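Local atomic coordinates of periplasmic molybdate-binding protein (Azotobacter vinelandii, PDB entry 1ATG), a protein that binds molybdate and tungstate in a cleft between its two domains, probably as the periplasmic receptor of an ABC transporter. Residues 7-12 / 225-230; 33-38 / 143-148; 54-59 / 114-119; 125-130 / 184-189. All blocks are in the same frame, centred on the assembly; numbering follows the deposited sequence.

Contact 1 of 4, residues 7-12 / 225-230; sequences ATNFLG and AGYVLP. With WO4 (tungstate(VI)ion), chain B.
N9 holds its CG between its own backbone N and carbonyl carbon (chi1 79°), and Y227 holds its CG anti to its carbonyl carbon (chi1 -63°). These turns bring the N9 amide and the Y227 phenol together. Y227 OH donates to N9 OD1, the donor 2.7 Å away and slightly off the carbonyl plane of the amide. OD1 also accepts from Q192, and this leaves the ND2 side of the amide facing the anion. There N9 ND2 donates to tungstate O2 at 2.8 Å. N9 N reaches the same tungstate O2 at 2.9 Å, so two N-H groups of N9 grip one oxygen. T8 adds a third bond, T8 OG1 to tungstate O1 at 2.7 Å. The turn between strand 2-7 and helix 11-25 is one wall of the anion pocket of this periplasmic binding protein. Y227 comes from the C-terminal loop, just after G226 closes helix 216-224 with a Schellman motif. F10 meets Y227 in an offset edge-to-face pair. The edge of F10 points to the face of Y227, the planes stand at 74° and the centroids lie 5.4 Å apart. F10 CD1 is 3.6 Å from Y227 CZ. A phenylalanine in place of Y227 would probably cost OD1 one of its two donors and hold the N9 amide less firmly against the anion. F10 also packs on F53 and Y77.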
loop_
_atom_site.group_PDB
_atom_site.type_symbol
_atom_site.label_atom_id
_atom_site.label_comp_id
_atom_site.label_asym_id
_atom_site.label_seq_id
_atom_site.Cartn_x
_atom_site.Cartn_y
_atom_site.Cartn_z
ATOM N N ALA A 7 -3.352 -3.767 -4.366
ATOM C CA ALA A 7 -3.596 -2.531 -3.618
ATOM C C ALA A 7 -2.652 -1.499 -4.220
ATOM O O ALA A 7 -1.485 -1.790 -4.534
ATOM C CB ALA A 7 -3.295 -2.773 -2.155
ATOM N N THR A 8 -3.116 -0.246 -4.315
ATOM C CA THR A 8 -2.355 0.775 -4.992
ATOM C C THR A 8 -0.990 1.052 -4.386
ATOM O O THR A 8 -0.098 1.399 -5.169
ATOM C CB THR A 8 -3.077 2.131 -5.123
ATOM O OG1 THR A 8 -3.211 2.774 -3.858
ATOM C CG2 THR A 8 -4.440 1.984 -5.775
ATOM N N ASN A 9 -0.778 0.906 -3.094
ATOM C CA ASN A 9 0.549 1.188 -2.555
ATOM C C ASN A 9 1.659 0.414 -3.256
ATOM O O ASN A 9 2.791 0.896 -3.320
ATOM C CB ASN A 9 0.622 0.850 -1.062
ATOM C CG ASN A 9 0.788 -0.621 -0.763
ATOM O OD1 ASN A 9 1.894 -1.167 -0.582
ATOM N ND2 ASN A 9 -0.355 -1.322 -0.730
ATOM N N PHE A 10 1.347 -0.824 -3.659
ATOM C CA PHE A 10 2.327 -1.777 -4.139
ATOM C C PHE A 10 2.475 -1.788 -5.640
ATOM O O PHE A 10 3.262 -2.582 -6.187
ATOM C CB PHE A 10 1.908 -3.171 -3.630
ATOM C CG PHE A 10 2.968 -4.244 -3.627
ATOM C CD1 PHE A 10 4.131 -4.106 -2.899
ATOM C CD2 PHE A 10 2.763 -5.412 -4.354
ATOM C CE1 PHE A 10 5.077 -5.127 -2.888
ATOM C CE2 PHE A 10 3.719 -6.426 -4.356
ATOM C CZ PHE A 10 4.872 -6.259 -3.626
ATOM N N LEU A 11 1.771 -0.896 -6.343
ATOM C CA LEU A 11 1.816 -0.915 -7.800
ATOM C C LEU A 11 3.209 -0.789 -8.383
ATOM O O LEU A 11 3.625 -1.616 -9.212
ATOM C CB LEU A 11 0.927 0.201 -8.362
ATOM C CG LEU A 11 0.905 0.334 -9.892
ATOM C CD1 LEU A 11 0.436 -0.944 -10.574
ATOM C CD2 LEU A 11 -0.014 1.492 -10.278
ATOM N N GLY A 12 3.959 0.235 -8.006
ATOM C CA GLY A 12 5.287 0.458 -8.560
ATOM C C GLY A 12 6.217 -0.705 -8.240
ATOM O O GLY A 12 7.027 -1.134 -9.076
ATOM N N ALA A 225 12.259 -1.247 -1.873
ATOM C CA ALA A 225 11.129 -0.329 -1.893
ATOM C C ALA A 225 10.719 0.089 -0.492
ATOM O O ALA A 225 9.713 0.812 -0.341
ATOM C CB ALA A 225 9.966 -0.951 -2.636
ATOM N N GLY A 226 11.431 -0.325 0.527
ATOM C CA GLY A 226 11.230 0.119 1.888
ATOM C C GLY A 226 10.325 -0.743 2.741
ATOM O O GLY A 226 10.104 -0.426 3.913
ATOM N N TYR A 227 9.812 -1.839 2.192
ATOM C CA TYR A 227 8.977 -2.741 2.968
ATOM C C TYR A 227 9.859 -3.620 3.855
ATOM O O TYR A 227 11.042 -3.859 3.531
ATOM C CB TYR A 227 8.180 -3.686 2.055
ATOM C CG TYR A 227 7.190 -2.983 1.150
ATOM C CD1 TYR A 227 5.925 -2.648 1.597
ATOM C CD2 TYR A 227 7.530 -2.659 -0.152
ATOM C CE1 TYR A 227 4.993 -2.015 0.786
ATOM C CE2 TYR A 227 6.624 -2.015 -0.981
ATOM C CZ TYR A 227 5.365 -1.692 -0.500
ATOM O OH TYR A 227 4.512 -1.033 -1.365
ATOM N N VAL A 228 9.283 -4.162 4.914
ATOM C CA VAL A 228 9.974 -5.196 5.682
ATOM C C VAL A 228 9.274 -6.523 5.422
ATOM O O VAL A 228 8.198 -6.580 4.813
ATOM C CB VAL A 228 10.029 -4.908 7.176
ATOM C CG1 VAL A 228 10.824 -3.661 7.470
ATOM C CG2 VAL A 228 8.650 -4.773 7.744
ATOM N N LEU A 229 9.898 -7.607 5.873
ATOM C CA LEU A 229 9.356 -8.950 5.728
ATOM C C LEU A 229 9.194 -9.540 7.130
ATOM O O LEU A 229 9.873 -9.114 8.060
ATOM C CB LEU A 229 10.295 -9.863 4.941
ATOM C CG LEU A 229 10.269 -9.790 3.413
ATOM C CD1 LEU A 229 8.924 -10.280 2.885
ATOM C CD2 LEU A 229 10.578 -8.413 2.850
ATOM N N PRO A 230 8.310 -10.501 7.297
ATOM C CA PRO A 230 8.163 -11.125 8.614
ATOM C C PRO A 230 9.484 -11.689 9.093
ATOM O O PRO A 230 10.290 -12.217 8.306
ATOM C CB PRO A 230 7.144 -12.232 8.400
ATOM C CG PRO A 230 6.377 -11.803 7.196
ATOM C CD PRO A 230 7.401 -11.099 6.311
HETATM W W WO4 B . -4.140 0.980 -0.444
HETATM O O1 WO4 B . -4.629 2.261 -1.576
HETATM O O2 WO4 B . -2.594 0.331 -0.869
HETATM O O3 WO4 B . -4.027 1.602 1.206
HETATM O O4 WO4 B . -5.315 -0.345 -0.438
#

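Contact 2 of 4, residues 33-38 / 143-148; sequences SGSSGP and ANSVGQ. With WO4 (tungstate(VI)ion), chain B; SO4 (sulfate ion), chain D.
S35 comes against N144 and S145 across the cleft. S35 OG donates to N144 O at 2.5 Å, a very short hydrogen bond. It is doubtful in detail because S35 has two conformers. N144 is tied in turn to Q148, whose side chain runs out extended from the first turn of helix 146-154. Q148 CB packs 3.6 Å from O3 of a sulfate, probably from the crystallisation liquor. Q148 CG passes the same sulfate O3 at 3.8 Å. Q148 CD lies 3.9 Å from sulfate O4. At the tip the amide splits its work. Q148 OE1 accepts from N144 N at 2.8 Å, the donor standing above the carbonyl plane. Q148 NE2 donates to sulfate O4 at 3.0 Å. With an alanine here, N144 N is likely to lose this acceptor, and the turn before the helix its tie. S145 caps that helix, its OG accepting from Q148 N. Toward the pocket, V146 N donates almost straight to tungstate O1 (174°). From the other segment S36 N and S36 OG both bond tungstate O4. Two helix N-termini thus turn backbone N-H groups to one oxyanion, as expected of the anion site between the two domains of a periplasmic binding protein.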
loop_
_atom_site.group_PDB
_atom_site.type_symbol
_atom_site.label_atom_id
_atom_site.label_comp_id
_atom_site.label_asym_id
_atom_site.label_seq_id
_atom_site.Cartn_x
_atom_site.Cartn_y
_atom_site.Cartn_z
ATOM N N SER A 33 -4.878 -2.430 -10.527
ATOM C CA SER A 33 -4.715 -1.913 -9.165
ATOM C C SER A 33 -5.919 -1.115 -8.692
ATOM O O SER A 33 -6.682 -0.602 -9.538
ATOM C CB SER A 33 -3.451 -1.057 -9.101
ATOM O OG SER A 33 -3.577 0.097 -9.902
ATOM N N GLY A 34 -6.075 -1.040 -7.390
ATOM C CA GLY A 34 -7.146 -0.239 -6.795
ATOM C C GLY A 34 -6.966 -0.298 -5.287
ATOM O O GLY A 34 -6.007 -0.943 -4.813
ATOM N N SER A 35 -7.794 0.381 -4.512
ATOM C CA SER A 35 -7.741 0.311 -3.066
ATOM C C SER A 35 -8.117 -1.106 -2.644
ATOM O O SER A 35 -8.933 -1.762 -3.323
ATOM C CB SER A 35 -8.700 1.324 -2.443
ATOM O OG SER A 35 -8.124 2.615 -2.550
ATOM N N SER A 36 -7.631 -1.531 -1.496
ATOM C CA SER A 36 -7.859 -2.893 -1.036
ATOM C C SER A 36 -9.324 -3.255 -0.880
ATOM O O SER A 36 -9.751 -4.347 -1.285
ATOM C CB SER A 36 -7.141 -3.119 0.306
ATOM O OG SER A 36 -5.728 -3.015 0.127
ATOM N N GLY A 37 -10.133 -2.355 -0.333
ATOM C CA GLY A 37 -11.561 -2.593 -0.124
ATOM C C GLY A 37 -12.279 -2.878 -1.428
ATOM O O GLY A 37 -12.903 -3.935 -1.617
ATOM N N PRO A 38 -12.246 -1.945 -2.364
ATOM C CA PRO A 38 -12.903 -2.115 -3.653
ATOM C C PRO A 38 -12.388 -3.334 -4.399
ATOM O O PRO A 38 -13.184 -4.034 -5.059
ATOM C CB PRO A 38 -12.666 -0.827 -4.420
ATOM C CG PRO A 38 -12.210 0.159 -3.417
ATOM C CD PRO A 38 -11.695 -0.579 -2.219
ATOM N N ALA A 143 -8.869 10.808 -0.083
ATOM C CA ALA A 143 -8.440 10.249 -1.350
ATOM C C ALA A 143 -9.033 8.845 -1.481
ATOM O O ALA A 143 -9.279 8.211 -0.453
ATOM C CB ALA A 143 -6.927 10.224 -1.440
ATOM N N ASN A 144 -9.228 8.364 -2.703
ATOM C CA ASN A 144 -9.872 7.059 -2.843
ATOM C C ASN A 144 -8.905 5.891 -2.812
ATOM O O ASN A 144 -9.352 4.755 -2.877
ATOM C CB ASN A 144 -10.782 7.009 -4.074
ATOM C CG ASN A 144 -10.018 7.080 -5.371
ATOM O OD1 ASN A 144 -8.789 7.025 -5.431
ATOM N ND2 ASN A 144 -10.787 7.197 -6.463
ATOM N N SER A 145 -7.616 6.172 -2.633
ATOM C CA SER A 145 -6.581 5.149 -2.560
ATOM C C SER A 145 -5.306 5.860 -2.104
ATOM O O SER A 145 -5.222 7.088 -2.223
ATOM C CB SER A 145 -6.343 4.496 -3.914
ATOM O OG SER A 145 -5.650 5.373 -4.771
ATOM N N VAL A 146 -4.304 5.076 -1.665
ATOM C CA VAL A 146 -3.033 5.742 -1.347
ATOM C C VAL A 146 -2.321 6.164 -2.617
ATOM O O VAL A 146 -1.522 7.111 -2.608
ATOM C CB VAL A 146 -2.169 4.928 -0.384
ATOM C CG1 VAL A 146 -1.460 3.769 -1.050
ATOM C CG2 VAL A 146 -1.142 5.827 0.308
ATOM N N GLY A 147 -2.598 5.528 -3.750
ATOM C CA GLY A 147 -2.121 6.006 -5.045
ATOM C C GLY A 147 -2.600 7.445 -5.278
ATOM O O GLY A 147 -1.822 8.329 -5.651
ATOM N N GLN A 148 -3.877 7.708 -5.023
ATOM C CA GLN A 148 -4.398 9.066 -5.183
ATOM C C GLN A 148 -3.854 10.004 -4.118
ATOM O O GLN A 148 -3.503 11.146 -4.447
ATOM C CB GLN A 148 -5.924 9.058 -5.202
ATOM C CG GLN A 148 -6.519 10.455 -5.350
ATOM C CD GLN A 148 -8.014 10.408 -5.585
ATOM O OE1 GLN A 148 -8.833 10.297 -4.676
ATOM N NE2 GLN A 148 -8.402 10.491 -6.862
HETATM W W WO4 B . -4.140 0.980 -0.444
HETATM O O1 WO4 B . -4.629 2.261 -1.576
HETATM O O2 WO4 B . -2.594 0.331 -0.869
HETATM O O3 WO4 B . -4.027 1.602 1.206
HETATM O O4 WO4 B . -5.315 -0.345 -0.438
HETATM S S SO4 D . -5.206 10.948 -9.144
HETATM O O1 SO4 D . -4.593 11.129 -10.507
HETATM O O2 SO4 D . -4.698 12.042 -8.257
HETATM O O3 SO4 D . -4.812 9.611 -8.594
HETATM O O4 SO4 D . -6.696 11.031 -9.244
#

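Contact 3 of 4, residues 54-59 / 114-119; sequences SADEKS and IAPYGL. With WO4 (tungstate(VI)ion), chain B.
A55 and P116 form the tight part of this contact. A55 CB lies 3.7 Å from P116 CG, and A55 O lies 3.5 Å from P116 CB. A55 CB also reaches the edge of the Y117 ring, with Y117 CE1 at 4.1 Å. No direct hydrogen bond joins the two segments; they meet by van der Waals packing. Y117 has CG anti to its carbonyl carbon (chi1 -83°), which turns the ring edge to both A55 CB and tungstate O3. The phenol end of Y117 is anchored to Q192. A55 CB is 3.5 Å from tungstate O2, so it helps to wall the anion in. A55 N is held by S36 OG.

The side of D56 is lighter: D56 is partly exposed and covers less, though its contacts are no longer. It crosses P116 at about a right angle. D56 meets P116 CG with CB, at 3.7 Å, and with OD2. D56 OD1 is engaged within its segment, accepting from S54 OG at 2.8 Å and from S59 N at 3.0 Å, on opposite faces of the carboxylate plane. The bond from S59 N caps the turn into helix 58-65, and together the two bonds fix the rotation of the carboxylate.

On the pocket side Y117 N donates nearly straight to tungstate O3 (2.9 Å, 172°). A115 is the N-cap of helix 116-127, whose N-terminal end probably favours an anion here. This is the familiar oxyanion site of periplasmic binding proteins, with a helix N-terminus turned to the ligand between the two domains.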
loop_
_atom_site.group_PDB
_atom_site.type_symbol
_atom_site.label_atom_id
_atom_site.label_comp_id
_atom_site.label_asym_id
_atom_site.label_seq_id
_atom_site.Cartn_x
_atom_site.Cartn_y
_atom_site.Cartn_z
ATOM N N SER A 54 -3.157 -7.522 -1.195
ATOM C CA SER A 54 -3.870 -6.501 -0.424
ATOM C C SER A 54 -2.897 -5.613 0.350
ATOM O O SER A 54 -1.727 -6.028 0.544
ATOM C CB SER A 54 -4.810 -7.187 0.566
ATOM O OG SER A 54 -5.640 -6.211 1.178
ATOM N N ALA A 55 -3.357 -4.489 0.889
ATOM C CA ALA A 55 -2.545 -3.685 1.793
ATOM C C ALA A 55 -2.842 -4.056 3.245
ATOM O O ALA A 55 -2.312 -3.406 4.141
ATOM C CB ALA A 55 -2.804 -2.195 1.588
ATOM N N ASP A 56 -3.639 -5.094 3.490
ATOM C CA ASP A 56 -3.947 -5.543 4.835
ATOM C C ASP A 56 -4.044 -7.072 4.853
ATOM O O ASP A 56 -3.781 -7.769 3.889
ATOM C CB ASP A 56 -5.241 -4.918 5.353
ATOM C CG ASP A 56 -6.512 -5.321 4.655
ATOM O OD1 ASP A 56 -6.553 -6.241 3.819
ATOM O OD2 ASP A 56 -7.549 -4.635 4.946
ATOM N N GLU A 57 -4.394 -7.575 6.023
ATOM C CA GLU A 57 -4.650 -8.976 6.277
ATOM C C GLU A 57 -6.154 -9.241 6.205
ATOM O O GLU A 57 -6.584 -10.316 5.782
ATOM C CB GLU A 57 -4.192 -9.409 7.667
ATOM C CG GLU A 57 -2.760 -9.086 8.022
ATOM C CD GLU A 57 -2.281 -9.894 9.215
ATOM O OE1 GLU A 57 -1.888 -11.061 8.985
ATOM O OE2 GLU A 57 -2.318 -9.366 10.339
ATOM N N LYS A 58 -6.967 -8.269 6.602
ATOM C CA LYS A 58 -8.414 -8.437 6.663
ATOM C C LYS A 58 -9.034 -8.892 5.358
ATOM O O LYS A 58 -9.822 -9.869 5.394
ATOM C CB LYS A 58 -9.073 -7.127 7.125
ATOM C CG LYS A 58 -10.591 -7.170 7.237
ATOM C CD LYS A 58 -11.165 -5.789 7.520
ATOM C CE LYS A 58 -11.255 -4.953 6.256
ATOM N NZ LYS A 58 -11.913 -3.639 6.517
ATOM N N SER A 59 -8.754 -8.251 4.229
ATOM C CA SER A 59 -9.403 -8.646 2.977
ATOM C C SER A 59 -9.007 -10.048 2.570
ATOM O O SER A 59 -9.903 -10.877 2.353
ATOM C CB SER A 59 -9.286 -7.606 1.879
ATOM O OG SER A 59 -10.230 -6.553 2.139
ATOM N N ILE A 114 -11.595 1.937 3.184
ATOM C CA ILE A 114 -11.236 1.111 2.048
ATOM C C ILE A 114 -9.742 1.000 1.737
ATOM O O ILE A 114 -9.360 0.120 0.962
ATOM C CB ILE A 114 -11.921 1.615 0.749
ATOM C CG1 ILE A 114 -11.551 3.062 0.418
ATOM C CG2 ILE A 114 -13.437 1.418 0.802
ATOM C CD1 ILE A 114 -12.029 3.525 -0.947
ATOM N N ALA A 115 -8.926 1.876 2.309
ATOM C CA ALA A 115 -7.498 1.932 2.008
ATOM C C ALA A 115 -6.735 1.829 3.312
ATOM O O ALA A 115 -6.693 2.770 4.097
ATOM C CB ALA A 115 -7.185 3.245 1.285
ATOM N N PRO A 116 -6.070 0.694 3.542
ATOM C CA PRO A 116 -5.295 0.494 4.764
ATOM C C PRO A 116 -4.239 1.559 5.027
ATOM O O PRO A 116 -3.977 1.852 6.195
ATOM C CB PRO A 116 -4.698 -0.900 4.586
ATOM C CG PRO A 116 -5.720 -1.612 3.742
ATOM C CD PRO A 116 -6.169 -0.563 2.743
ATOM N N TYR A 117 -3.642 2.195 4.006
ATOM C CA TYR A 117 -2.681 3.270 4.290
ATOM C C TYR A 117 -3.409 4.512 4.799
ATOM O O TYR A 117 -2.824 5.362 5.463
ATOM C CB TYR A 117 -1.828 3.613 3.061
ATOM C CG TYR A 117 -0.647 2.666 2.916
ATOM C CD1 TYR A 117 -0.840 1.393 2.380
ATOM C CD2 TYR A 117 0.610 3.025 3.352
ATOM C CE1 TYR A 117 0.237 0.512 2.278
ATOM C CE2 TYR A 117 1.676 2.152 3.249
ATOM C CZ TYR A 117 1.483 0.912 2.710
ATOM O OH TYR A 117 2.566 0.068 2.594
ATOM N N GLY A 118 -4.684 4.647 4.477
ATOM C CA GLY A 118 -5.565 5.685 5.008
ATOM C C GLY A 118 -5.927 5.387 6.461
ATOM O O GLY A 118 -5.936 6.278 7.315
ATOM N N LEU A 119 -6.215 4.114 6.751
ATOM C CA LEU A 119 -6.485 3.703 8.120
ATOM C C LEU A 119 -5.275 4.012 9.004
ATOM O O LEU A 119 -5.396 4.583 10.089
ATOM C CB LEU A 119 -6.824 2.211 8.181
ATOM C CG LEU A 119 -7.005 1.635 9.587
ATOM C CD1 LEU A 119 -8.163 2.311 10.304
ATOM C CD2 LEU A 119 -7.199 0.119 9.531
HETATM W W WO4 B . -4.140 0.980 -0.444
HETATM O O1 WO4 B . -4.629 2.261 -1.576
HETATM O O2 WO4 B . -2.594 0.331 -0.869
HETATM O O3 WO4 B . -4.027 1.602 1.206
HETATM O O4 WO4 B . -5.315 -0.345 -0.438
#

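Contact 4 of 4, residues 125-130 / 184-189; sequences LTHLGL and ANYYEP
H127 and Y186 stack where the last turn of helix 116-127 meets the loop between strands 178-180 and 191-196. Past H127 the helix closes in a Schellman motif at G129. Two backbone bonds make that motif, L130 N to L125 O at 2.9 Å and G129 N to T126 O at 3.1 Å.

The main interaction across the contact is aromatic. The rings of H127 and Y186 form an offset stack with centroids 4.2 Å apart and planes at 25°. H127 CD2 sits over the centre of the tyrosine face, 3.5 Å from Y186 CG. The histidine reaches there with CG anti to its backbone N (chi1 -173°), which carries the imidazole out from the helix over the tyrosine. A CH-pi contact goes with the stack. Y186 CA lies over the face of the H127 ring, 3.9 Å from its centroid and shifted toward the rim.

Apolar packing is slight. L128 touches the tyrosine with one methyl, L128 CD2 at 3.8 Å from Y186 CE2. Its side chain also rests on L99.

Polar links are few. Q123 of the same helix holds the loop further along by accepting from E188 N. Across the two segments a water serves as bridge. It is hydrogen-bonded to H127 ND1 at 2.8 Å, lies at the edge of the imidazole in its plane, and donates a weak bond of 3.5 Å to N185 O.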
loop_
_atom_site.group_PDB
_atom_site.type_symbol
_atom_site.label_atom_id
_atom_site.label_comp_id
_atom_site.label_asym_id
_atom_site.label_seq_id
_atom_site.Cartn_x
_atom_site.Cartn_y
_atom_site.Cartn_z
ATOM N N LEU A 125 -3.230 10.315 13.360
ATOM C CA LEU A 125 -3.909 11.516 13.850
ATOM C C LEU A 125 -4.653 11.254 15.153
ATOM O O LEU A 125 -4.632 12.094 16.059
ATOM C CB LEU A 125 -4.847 12.086 12.793
ATOM C CG LEU A 125 -4.174 12.555 11.495
ATOM C CD1 LEU A 125 -5.240 13.205 10.627
ATOM C CD2 LEU A 125 -3.026 13.508 11.750
ATOM N N THR A 126 -5.276 10.086 15.269
ATOM C CA THR A 126 -5.950 9.745 16.526
ATOM C C THR A 126 -4.925 9.637 17.633
ATOM O O THR A 126 -5.159 10.098 18.772
ATOM C CB THR A 126 -6.699 8.418 16.319
ATOM O OG1 THR A 126 -7.794 8.670 15.430
ATOM C CG2 THR A 126 -7.189 7.812 17.626
ATOM N N HIS A 127 -3.776 9.025 17.372
ATOM C CA HIS A 127 -2.744 8.888 18.395
ATOM C C HIS A 127 -2.294 10.233 18.938
ATOM O O HIS A 127 -2.026 10.367 20.142
ATOM C CB HIS A 127 -1.558 8.105 17.819
ATOM C CG HIS A 127 -0.513 7.753 18.834
ATOM N ND1 HIS A 127 -0.555 6.600 19.590
ATOM C CD2 HIS A 127 0.591 8.421 19.221
ATOM C CE1 HIS A 127 0.503 6.588 20.388
ATOM N NE2 HIS A 127 1.201 7.678 20.205
ATOM N N LEU A 128 -2.191 11.230 18.074
ATOM C CA LEU A 128 -1.777 12.576 18.411
ATOM C C LEU A 128 -2.910 13.454 18.920
ATOM O O LEU A 128 -2.658 14.610 19.277
ATOM C CB LEU A 128 -1.162 13.218 17.150
ATOM C CG LEU A 128 0.150 12.562 16.690
ATOM C CD1 LEU A 128 0.525 13.086 15.313
ATOM C CD2 LEU A 128 1.253 12.798 17.709
ATOM N N GLY A 129 -4.142 12.971 18.902
ATOM C CA GLY A 129 -5.287 13.754 19.343
ATOM C C GLY A 129 -5.610 14.878 18.367
ATOM O O GLY A 129 -6.138 15.912 18.809
ATOM N N LEU A 130 -5.327 14.692 17.070
ATOM C CA LEU A 130 -5.538 15.720 16.075
ATOM C C LEU A 130 -6.622 15.380 15.075
ATOM O O LEU A 130 -6.941 16.250 14.260
ATOM C CB LEU A 130 -4.240 15.976 15.278
ATOM C CG LEU A 130 -3.091 16.575 16.082
ATOM C CD1 LEU A 130 -1.798 16.536 15.274
ATOM C CD2 LEU A 130 -3.420 18.002 16.505
ATOM N N ALA A 184 6.333 3.345 15.121
ATOM C CA ALA A 184 5.533 2.136 14.969
ATOM C C ALA A 184 4.445 1.927 16.011
ATOM O O ALA A 184 3.539 1.150 15.754
ATOM C CB ALA A 184 6.446 0.914 14.912
ATOM N N ASN A 185 4.507 2.650 17.121
ATOM C CA ASN A 185 3.438 2.575 18.110
ATOM C C ASN A 185 2.347 3.606 17.859
ATOM O O ASN A 185 1.378 3.650 18.624
ATOM C CB ASN A 185 3.990 2.727 19.530
ATOM C CG ASN A 185 4.699 4.038 19.774
ATOM O OD1 ASN A 185 5.440 4.562 18.949
ATOM N ND2 ASN A 185 4.497 4.617 20.953
ATOM N N TYR A 186 2.440 4.396 16.781
ATOM C CA TYR A 186 1.435 5.405 16.500
ATOM C C TYR A 186 0.297 4.888 15.631
ATOM O O TYR A 186 -0.694 5.612 15.470
ATOM C CB TYR A 186 2.030 6.640 15.825
ATOM C CG TYR A 186 2.846 7.572 16.681
ATOM C CD1 TYR A 186 3.639 7.139 17.736
ATOM C CD2 TYR A 186 2.832 8.940 16.410
ATOM C CE1 TYR A 186 4.373 8.030 18.492
ATOM C CE2 TYR A 186 3.566 9.843 17.158
ATOM C CZ TYR A 186 4.343 9.374 18.199
ATOM O OH TYR A 186 5.086 10.258 18.955
ATOM N N TYR A 187 0.452 3.709 15.049
ATOM C CA TYR A 187 -0.540 3.110 14.185
ATOM C C TYR A 187 -0.333 1.597 14.197
ATOM O O TYR A 187 0.770 1.146 14.547
ATOM C CB TYR A 187 -0.431 3.633 12.758
ATOM C CG TYR A 187 0.871 3.419 12.019
ATOM C CD1 TYR A 187 2.009 4.170 12.268
ATOM C CD2 TYR A 187 0.956 2.438 11.041
ATOM C CE1 TYR A 187 3.175 3.976 11.557
ATOM C CE2 TYR A 187 2.126 2.230 10.332
ATOM C CZ TYR A 187 3.235 2.999 10.598
ATOM O OH TYR A 187 4.359 2.784 9.834
ATOM N N GLU A 188 -1.334 0.841 13.788
ATOM C CA GLU A 188 -1.124 -0.614 13.739
ATOM C C GLU A 188 -0.314 -0.956 12.506
ATOM O O GLU A 188 -0.572 -0.422 11.422
ATOM C CB GLU A 188 -2.488 -1.305 13.720
ATOM C CG GLU A 188 -3.287 -1.095 15.007
ATOM C CD GLU A 188 -2.744 -1.850 16.198
ATOM O OE1 GLU A 188 -1.817 -2.685 16.086
ATOM O OE2 GLU A 188 -3.251 -1.666 17.329
ATOM N N PRO A 189 0.655 -1.855 12.590
ATOM C CA PRO A 189 1.492 -2.193 11.441
ATOM C C PRO A 189 0.704 -2.579 10.215
ATOM O O PRO A 189 -0.327 -3.255 10.226
ATOM C CB PRO A 189 2.400 -3.292 11.962
ATOM C CG PRO A 189 2.510 -2.999 13.426
ATOM C CD PRO A 189 1.141 -2.503 13.826
HETATM O O HOH W 1 -1.971 4.181 19.361
#

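Contacts 1 and 2 are buried and contact 3 is partly buried; all three touch the tungstate. Contact 4 is a surface contact whose centre is about 17 Å from the centre of the chain, away from the site. It still shares helix 116-127 with contact 3: one end of that helix faces the anion and the other carries the aromatic stack. The chemistry follows the place. Contact 1 joins polar and aromatic groups, contact 2 is mostly polar, contact 3 is apolar between its segments, and contact 4 relies on flat rings and a water. T8 OG1 with G147 N joins contacts 1 and 2, S36 OG with A55 N joins 2 and 3, and N9 CG against Y117 CE1 joins 1 and 3.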